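Local coordinates for protein bacillaene synthase decarboxylase PksI (Bacillus subtilis, PDB 4Q1K) that catalyses the decarboxylation of a 3-methylglutaconyl group tethered to PksL into a 3-methylcrotonyl group, a step in making the antibiotic bacillaene, at residues R42-N46 / A47-E51; L205-A208 / V209-Q213; A216-R220 / N221-T225. The protein carries 1 engineered substitution. All blocks are in the same frame, centred on the assembly; numbering follows the deposited sequence.

How the contacts relate
Along the chain the three contacts come in series, all within the enoyl-CoA hydratase/isomerase (crotonase-like) fold. Contact 1 leads from strand 34-39 of the six-stranded sheet into helix 50-65. Contact 2 lies within helix 201-215, which packs on that same sheet. Contact 3 follows at once, where a short loop turns into helix 220-252; its centre is about 17 Å from that of contact 2. Contact 1 stands apart, about 25 Å and 33 Å, centre to centre, from contacts 2 and 3. Contacts 2 and 3 both meet N180 of the second subunit, so this region of the chain lies at a subunit interface of the homotrimer, whereas contact 1 touches no other subunit.

Contact 1 (R42-N46 / A47-E51)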
loop_
_atom_site.group_PDB
_atom_site.type_symbol
_atom_site.label_atom_id
_atom_site.label_comp_id
_atom_site.label_asym_id
_atom_site.label_seq_id
_atom_site.Cartn_x
_atom_site.Cartn_y
_atom_site.Cartn_z
ATOM N N ARG B 42 6.808 32.443 13.233
ATOM C CA ARG B 42 8.159 32.204 13.715
ATOM C C ARG B 42 8.219 32.090 15.245
ATOM O O ARG B 42 8.931 31.246 15.728
ATOM C CB ARG B 42 9.137 33.270 13.197
ATOM C CG ARG B 42 9.113 33.400 11.685
ATOM C CD ARG B 42 10.189 34.315 11.119
ATOM N NE ARG B 42 9.811 34.424 9.714
ATOM C CZ ARG B 42 10.497 33.977 8.683
ATOM N NH1 ARG B 42 11.712 33.437 8.857
ATOM N NH2 ARG B 42 9.952 34.127 7.468
ATOM N N THR B 43 7.395 32.875 15.954
ATOM C CA THR B 43 7.251 32.792 17.405
ATOM C C THR B 43 6.900 31.377 17.820
ATOM O O THR B 43 7.519 30.851 18.746
ATOM C CB THR B 43 6.118 33.665 17.934
ATOM O OG1 THR B 43 6.418 34.981 17.570
ATOM C CG2 THR B 43 6.055 33.614 19.483
ATOM N N HIS B 44 5.944 30.735 17.143
ATOM C CA HIS B 44 5.555 29.393 17.531
ATOM C C HIS B 44 6.117 28.249 16.680
ATOM O O HIS B 44 5.614 27.124 16.748
ATOM C CB HIS B 44 4.077 29.273 17.536
ATOM C CG HIS B 44 3.418 30.211 18.498
ATOM N ND1 HIS B 44 3.249 31.557 18.224
ATOM C CD2 HIS B 44 2.881 29.998 19.733
ATOM C CE1 HIS B 44 2.640 32.139 19.249
ATOM N NE2 HIS B 44 2.409 31.222 20.176
ATOM N N LYS B 45 7.112 28.527 15.841
ATOM C CA LYS B 45 7.661 27.480 14.942
ATOM C C LYS B 45 6.546 26.788 14.163
ATOM O O LYS B 45 6.539 25.548 13.975
ATOM C CB LYS B 45 8.468 26.480 15.766
ATOM C CG LYS B 45 9.617 27.182 16.493
ATOM C CD LYS B 45 9.776 26.581 17.869
ATOM C CE LYS B 45 11.063 25.793 17.966
ATOM N NZ LYS B 45 12.178 26.742 18.264
ATOM N N ASN B 46 5.569 27.575 13.681
ATOM C CA ASN B 46 4.441 26.972 12.930
ATOM C C ASN B 46 3.604 25.980 13.692
ATOM O O ASN B 46 2.898 25.147 13.114
ATOM C CB ASN B 46 4.926 26.391 11.565
ATOM C CG ASN B 46 5.168 27.455 10.529
ATOM O OD1 ASN B 46 5.652 27.149 9.405
ATOM N ND2 ASN B 46 4.892 28.712 10.875
ATOM N N ALA B 47 3.638 26.048 15.048
ATOM C CA ALA B 47 2.637 25.311 15.800
ATOM C C ALA B 47 1.317 26.102 15.621
ATOM O O ALA B 47 1.374 27.298 15.203
ATOM C CB ALA B 47 3.028 25.162 17.265
ATOM N N PHE B 48 0.199 25.410 15.888
ATOM C CA PHE B 48 -1.156 25.897 15.642
ATOM C C PHE B 48 -1.559 26.895 16.704
ATOM O O PHE B 48 -2.496 26.645 17.524
ATOM C CB PHE B 48 -2.140 24.699 15.598
ATOM C CG PHE B 48 -2.000 23.826 14.366
ATOM C CD1 PHE B 48 -1.748 24.363 13.111
ATOM C CD2 PHE B 48 -2.197 22.461 14.475
ATOM C CE1 PHE B 48 -1.712 23.521 11.991
ATOM C CE2 PHE B 48 -2.121 21.586 13.357
ATOM C CZ PHE B 48 -1.844 22.112 12.132
ATOM N N SER B 49 -0.839 27.994 16.706
ATOM C CA SER B 49 -1.224 29.174 17.553
ATOM C C SER B 49 -2.625 29.669 17.074
ATOM O O SER B 49 -3.117 29.321 15.980
ATOM C CB SER B 49 -0.159 30.233 17.354
ATOM O OG SER B 49 -0.289 30.728 16.019
ATOM N N GLN B 50 -3.314 30.486 17.876
ATOM C CA GLN B 50 -4.610 31.042 17.415
ATOM C C GLN B 50 -4.408 31.850 16.129
ATOM O O GLN B 50 -5.238 31.772 15.202
ATOM C CB GLN B 50 -5.236 31.998 18.510
ATOM C CG GLN B 50 -6.699 32.311 18.191
ATOM C CD GLN B 50 -7.517 31.022 18.096
ATOM O OE1 GLN B 50 -7.563 30.243 19.048
ATOM N NE2 GLN B 50 -8.100 30.743 16.934
ATOM N N GLU B 51 -3.253 32.525 16.005
ATOM C CA GLU B 51 -3.025 33.393 14.820
ATOM C C GLU B 51 -2.863 32.495 13.555
ATOM O O GLU B 51 -3.443 32.782 12.467
ATOM C CB GLU B 51 -1.794 34.251 15.005
ATOM C CG GLU B 51 -1.980 35.384 16.058
ATOM C CD GLU B 51 -1.787 34.894 17.515
ATOM O OE1 GLU B 51 -1.207 33.773 17.806
ATOM O OE2 GLU B 51 -2.267 35.630 18.432
#
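H44 and S49 meet through a CH-pi contact: CB of S49 sits over the middle of the imidazole, 3.7 Å from the ring centroid and only 6° off its normal. CG of H44 lies anti to its carbonyl carbon (chi1 -61°), which puts the ring in contact with S49 CB. E51 comes near more loosely and at a slant, OE1 4.4 Å from CE1 of H44.

In the backbone, a type I turn, R42 to K45, overlaps a type I' turn, H44 to A47, with K45 and N46 both in left-handed conformations. A47 N closes the second turn on H44 O at 2.8 Å. An inverse gamma turn at F48 then ties S49 N to A47 O at 2.8 Å.

Polar capping completes the join. S49 is the N-cap of helix 50-65: its OG accepts from L52 N, capping the helix, and also bonds to the carboxylate of D41 (OD2), while the other carboxylate oxygen of D41 takes H44 N.

S49 therefore works with both ends of its short side chain, CB against the imidazole face, OG on the helix start, so the turn and the helix start are probably fixed together through this one serine.

Contact 2 (L205-A208 / V209-Q213); sequences LDYA and VELAQ
V209 follows L205 by one turn of the helix, its N giving a bond to L205 O at 2.9 Å. The same carbonyl oxygen is also brushed by carbon: CG2 of V209, which stands beside its own backbone N, lies 3.3 Å from L205 O. Next in line, E210 N reaches D206 O at 3.1 Å. CG of E210, held anti to its carbonyl carbon (chi1 -68°), passes the same oxygen at 3.4 Å and sends the carboxylate back along the helix, where OE1 comes within 4.1 Å of CA of Y207.

L211 N bonds to Y207 O at 2.9 Å and A212 N to A208 O at 2.8 Å. With V209 O taken by Q213 N, every carbonyl from L205 to V209 has its donor four residues on.

This is the regular i to i+4 ladder of an alpha helix, here helix 201-215, which in the crotonase-like fold of this protein lies against the six-stranded sheet. A208 and A212 bring only methyl groups to the strands, A208 resting on I117, A119 and I139 and A212 on A71, I73 and I34, while the larger side chains of L205 and V209 both pack on I73.

Side-chain contact within the helix is modest. The Y207 ring and L211 pass each other at a slant, CE2 of Y207 being 4.1 Å from CD2 of L211. Y207 also leans on I139, and L211 on I137 and on N180 of the second subunit. At the far end of the segment, a polar bond leaves the helix altogether: NE2 of Q213 bonds to E31 OE2.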
loop_
_atom_site.group_PDB
_atom_site.type_symbol
_atom_site.label_atom_id
_atom_site.label_comp_id
_atom_site.label_asym_id
_atom_site.label_seq_id
_atom_site.Cartn_x
_atom_site.Cartn_y
_atom_site.Cartn_z
ATOM N N LEU B 205 11.052 23.279 -2.089
ATOM C CA LEU B 205 10.031 24.274 -2.593
ATOM C C LEU B 205 10.229 24.469 -4.083
ATOM O O LEU B 205 9.261 24.564 -4.822
ATOM C CB LEU B 205 10.145 25.601 -1.824
ATOM C CG LEU B 205 9.110 26.668 -2.227
ATOM C CD1 LEU B 205 7.709 26.133 -1.958
ATOM C CD2 LEU B 205 9.391 27.906 -1.366
ATOM N N ASP B 206 11.477 24.457 -4.583
ATOM C CA ASP B 206 11.671 24.575 -6.009
ATOM C C ASP B 206 10.976 23.439 -6.780
ATOM O O ASP B 206 10.415 23.685 -7.870
ATOM C CB ASP B 206 13.175 24.522 -6.399
ATOM C CG ASP B 206 13.930 25.816 -6.021
ATOM O OD1 ASP B 206 13.293 26.857 -5.862
ATOM O OD2 ASP B 206 15.138 25.708 -5.808
ATOM N N TYR B 207 11.102 22.202 -6.254
ATOM C CA TYR B 207 10.473 21.072 -6.897
ATOM C C TYR B 207 8.924 21.260 -6.853
ATOM O O TYR B 207 8.260 20.994 -7.848
ATOM C CB TYR B 207 10.867 19.798 -6.149
ATOM C CG TYR B 207 10.188 18.570 -6.622
ATOM C CD1 TYR B 207 10.718 17.811 -7.707
ATOM C CD2 TYR B 207 9.050 18.131 -6.022
ATOM C CE1 TYR B 207 10.095 16.610 -8.150
ATOM C CE2 TYR B 207 8.409 16.995 -6.487
ATOM C CZ TYR B 207 8.949 16.234 -7.507
ATOM O OH TYR B 207 8.266 15.109 -7.842
ATOM N N ALA B 208 8.390 21.669 -5.706
ATOM C CA ALA B 208 6.901 21.952 -5.587
ATOM C C ALA B 208 6.460 22.956 -6.650
ATOM O O ALA B 208 5.378 22.776 -7.252
ATOM C CB ALA B 208 6.562 22.462 -4.194
ATOM N N VAL B 209 7.232 24.024 -6.841
ATOM C CA VAL B 209 6.838 25.033 -7.879
ATOM C C VAL B 209 6.811 24.392 -9.251
ATOM O O VAL B 209 5.918 24.629 -10.084
ATOM C CB VAL B 209 7.811 26.231 -7.854
ATOM C CG1 VAL B 209 7.600 27.109 -9.096
ATOM C CG2 VAL B 209 7.664 26.952 -6.516
ATOM N N GLU B 210 7.843 23.604 -9.567
ATOM C CA GLU B 210 7.848 22.980 -10.912
ATOM C C GLU B 210 6.661 22.030 -11.074
ATOM O O GLU B 210 6.035 21.931 -12.162
ATOM C CB GLU B 210 9.172 22.216 -11.160
ATOM C CG GLU B 210 10.333 23.201 -11.270
ATOM C CD GLU B 210 11.713 22.559 -11.199
ATOM O OE1 GLU B 210 11.777 21.400 -10.777
ATOM O OE2 GLU B 210 12.718 23.216 -11.547
ATOM N N LEU B 211 6.326 21.284 -10.012
ATOM C CA LEU B 211 5.225 20.358 -10.163
ATOM C C LEU B 211 3.908 21.216 -10.322
ATOM O O LEU B 211 3.004 20.848 -11.067
ATOM C CB LEU B 211 5.183 19.506 -8.908
ATOM C CG LEU B 211 4.111 18.481 -8.709
ATOM C CD1 LEU B 211 4.055 17.509 -9.893
ATOM C CD2 LEU B 211 4.431 17.741 -7.394
ATOM N N ALA B 212 3.814 22.308 -9.587
ATOM C CA ALA B 212 2.587 23.158 -9.713
ATOM C C ALA B 212 2.493 23.755 -11.119
ATOM O O ALA B 212 1.385 23.917 -11.642
ATOM C CB ALA B 212 2.621 24.310 -8.706
ATOM N N GLN B 213 3.650 24.124 -11.700
ATOM C CA GLN B 213 3.647 24.587 -13.091
ATOM C C GLN B 213 3.156 23.521 -14.021
ATOM O O GLN B 213 2.418 23.842 -14.961
ATOM C CB GLN B 213 5.060 24.979 -13.523
ATOM C CG GLN B 213 5.423 26.293 -12.822
ATOM C CD GLN B 213 6.869 26.706 -12.993
ATOM O OE1 GLN B 213 7.743 25.903 -12.865
ATOM N NE2 GLN B 213 7.121 28.012 -13.242
#

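Contact 3 (A216-R220 / N221-T225); sequences AEKPR and NSLVT
R220 lays one face of its guanidinium against V224: CG2 of V224 is about 4.0 Å above the plane, displaced toward the rim on the NH1 side. At the edge, in plane, a water accepts from NH1 of R220 at 3.1 Å. The other nitrogens reach outside the segments, NE to Y69 O and NH2 in a salt bridge with E113. The extended arm reaches out along the first turn, beside V224, with CG anti to the backbone N (chi1 -174°).

Nearer the start of the loop, the aliphatic part of K218 crosses L223 at about a right angle, CB of K218 lying 3.8 Å from CG of L223. The K218 chain bends at chi2, and its NZ bonds to E214 O and to N180 O of the second subunit. P219 CG packs on S222 OG at 3.8 Å, a hydroxyl that bonds to G154 O of the second subunit.

P219 O takes L223 N at 3.2 Å, plus a weak bond from S222 N, and V224 N bonds to R220 O at 2.8 Å. T225 holds N221 O twice, N and OG1 coming from opposite faces of its plane. These bonds build the opening turn of helix 220-252, with P219 as its N-cap, at a subunit interface of the crotonase-like trimer.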
loop_
_atom_site.group_PDB
_atom_site.type_symbol
_atom_site.label_atom_id
_atom_site.label_comp_id
_atom_site.label_asym_id
_atom_site.label_seq_id
_atom_site.Cartn_x
_atom_site.Cartn_y
_atom_site.Cartn_z
ATOM N N ALA B 216 -0.571 23.210 -13.632
ATOM C CA ALA B 216 -1.216 24.367 -14.274
ATOM C C ALA B 216 -1.252 24.336 -15.768
ATOM O O ALA B 216 -1.834 25.206 -16.411
ATOM C CB ALA B 216 -0.600 25.722 -13.770
ATOM N N GLU B 217 -0.601 23.346 -16.381
ATOM C CA GLU B 217 -0.836 23.137 -17.813
ATOM C C GLU B 217 -2.188 22.536 -18.175
ATOM O O GLU B 217 -2.548 22.605 -19.334
ATOM C CB GLU B 217 0.249 22.229 -18.363
ATOM C CG GLU B 217 1.595 22.945 -18.278
ATOM C CD GLU B 217 2.746 22.005 -18.634
ATOM O OE1 GLU B 217 2.524 20.827 -19.003
ATOM O OE2 GLU B 217 3.884 22.470 -18.540
ATOM N N LYS B 218 -2.943 22.000 -17.190
ATOM C CA LYS B 218 -4.250 21.352 -17.429
ATOM C C LYS B 218 -5.373 22.392 -17.290
ATOM O O LYS B 218 -5.146 23.395 -16.620
ATOM C CB LYS B 218 -4.515 20.349 -16.291
ATOM C CG LYS B 218 -3.777 19.004 -16.539
ATOM C CD LYS B 218 -2.245 19.233 -16.560
ATOM C CE LYS B 218 -1.403 17.977 -16.384
ATOM N NZ LYS B 218 0.077 18.195 -16.415
ATOM N N PRO B 219 -6.552 22.114 -17.845
ATOM C CA PRO B 219 -7.730 22.933 -17.569
ATOM C C PRO B 219 -8.121 22.764 -16.121
ATOM O O PRO B 219 -8.092 21.635 -15.594
ATOM C CB PRO B 219 -8.845 22.357 -18.488
ATOM C CG PRO B 219 -8.110 21.472 -19.449
ATOM C CD PRO B 219 -6.855 20.988 -18.764
ATOM N N ARG B 220 -8.411 23.892 -15.458
ATOM C CA ARG B 220 -8.842 23.830 -14.077
ATOM C C ARG B 220 -10.068 22.917 -13.837
ATOM O O ARG B 220 -10.081 22.149 -12.883
ATOM C CB ARG B 220 -9.197 25.249 -13.618
ATOM C CG ARG B 220 -9.521 25.276 -12.117
ATOM C CD ARG B 220 -9.948 26.677 -11.674
ATOM N NE ARG B 220 -9.976 26.817 -10.209
ATOM C CZ ARG B 220 -11.060 26.570 -9.486
ATOM N NH1 ARG B 220 -12.174 26.211 -10.109
ATOM N NH2 ARG B 220 -11.057 26.751 -8.185
ATOM N N ASN B 221 -11.079 22.983 -14.713
ATOM C CA ASN B 221 -12.259 22.131 -14.559
ATOM C C ASN B 221 -11.896 20.619 -14.610
ATOM O O ASN B 221 -12.517 19.807 -13.931
ATOM C CB ASN B 221 -13.301 22.513 -15.621
ATOM C CG ASN B 221 -13.900 23.897 -15.363
ATOM O OD1 ASN B 221 -13.916 24.379 -14.238
ATOM N ND2 ASN B 221 -14.405 24.527 -16.398
ATOM N N SER B 222 -10.880 20.279 -15.385
ATOM C CA SER B 222 -10.481 18.832 -15.433
ATOM C C SER B 222 -9.806 18.471 -14.085
ATOM O O SER B 222 -10.016 17.400 -13.578
ATOM C CB SER B 222 -9.445 18.602 -16.547
ATOM O OG SER B 222 -10.121 18.761 -17.791
ATOM N N LEU B 223 -8.958 19.357 -13.573
ATOM C CA LEU B 223 -8.276 19.123 -12.267
ATOM C C LEU B 223 -9.331 19.012 -11.181
ATOM O O LEU B 223 -9.196 18.159 -10.315
ATOM C CB LEU B 223 -7.321 20.320 -11.951
ATOM C CG LEU B 223 -6.079 20.319 -12.852
ATOM C CD1 LEU B 223 -5.293 21.620 -12.629
ATOM C CD2 LEU B 223 -5.147 19.117 -12.602
ATOM N N VAL B 224 -10.296 19.942 -11.118
ATOM C CA VAL B 224 -11.299 19.852 -10.017
ATOM C C VAL B 224 -12.176 18.578 -10.171
ATOM O O VAL B 224 -12.357 17.840 -9.179
ATOM C CB VAL B 224 -12.192 21.099 -10.007
ATOM C CG1 VAL B 224 -13.315 20.942 -8.950
ATOM C CG2 VAL B 224 -11.306 22.280 -9.709
ATOM N N THR B 225 -12.570 18.271 -11.403
ATOM C CA THR B 225 -13.417 17.077 -11.619
ATOM C C THR B 225 -12.656 15.832 -11.212
ATOM O O THR B 225 -13.217 14.923 -10.561
ATOM C CB THR B 225 -13.827 17.011 -13.093
ATOM O OG1 THR B 225 -14.627 18.212 -13.361
ATOM C CG2 THR B 225 -14.647 15.746 -13.385
HETATM O O HOH W 1 -12.677 26.149 -13.163
#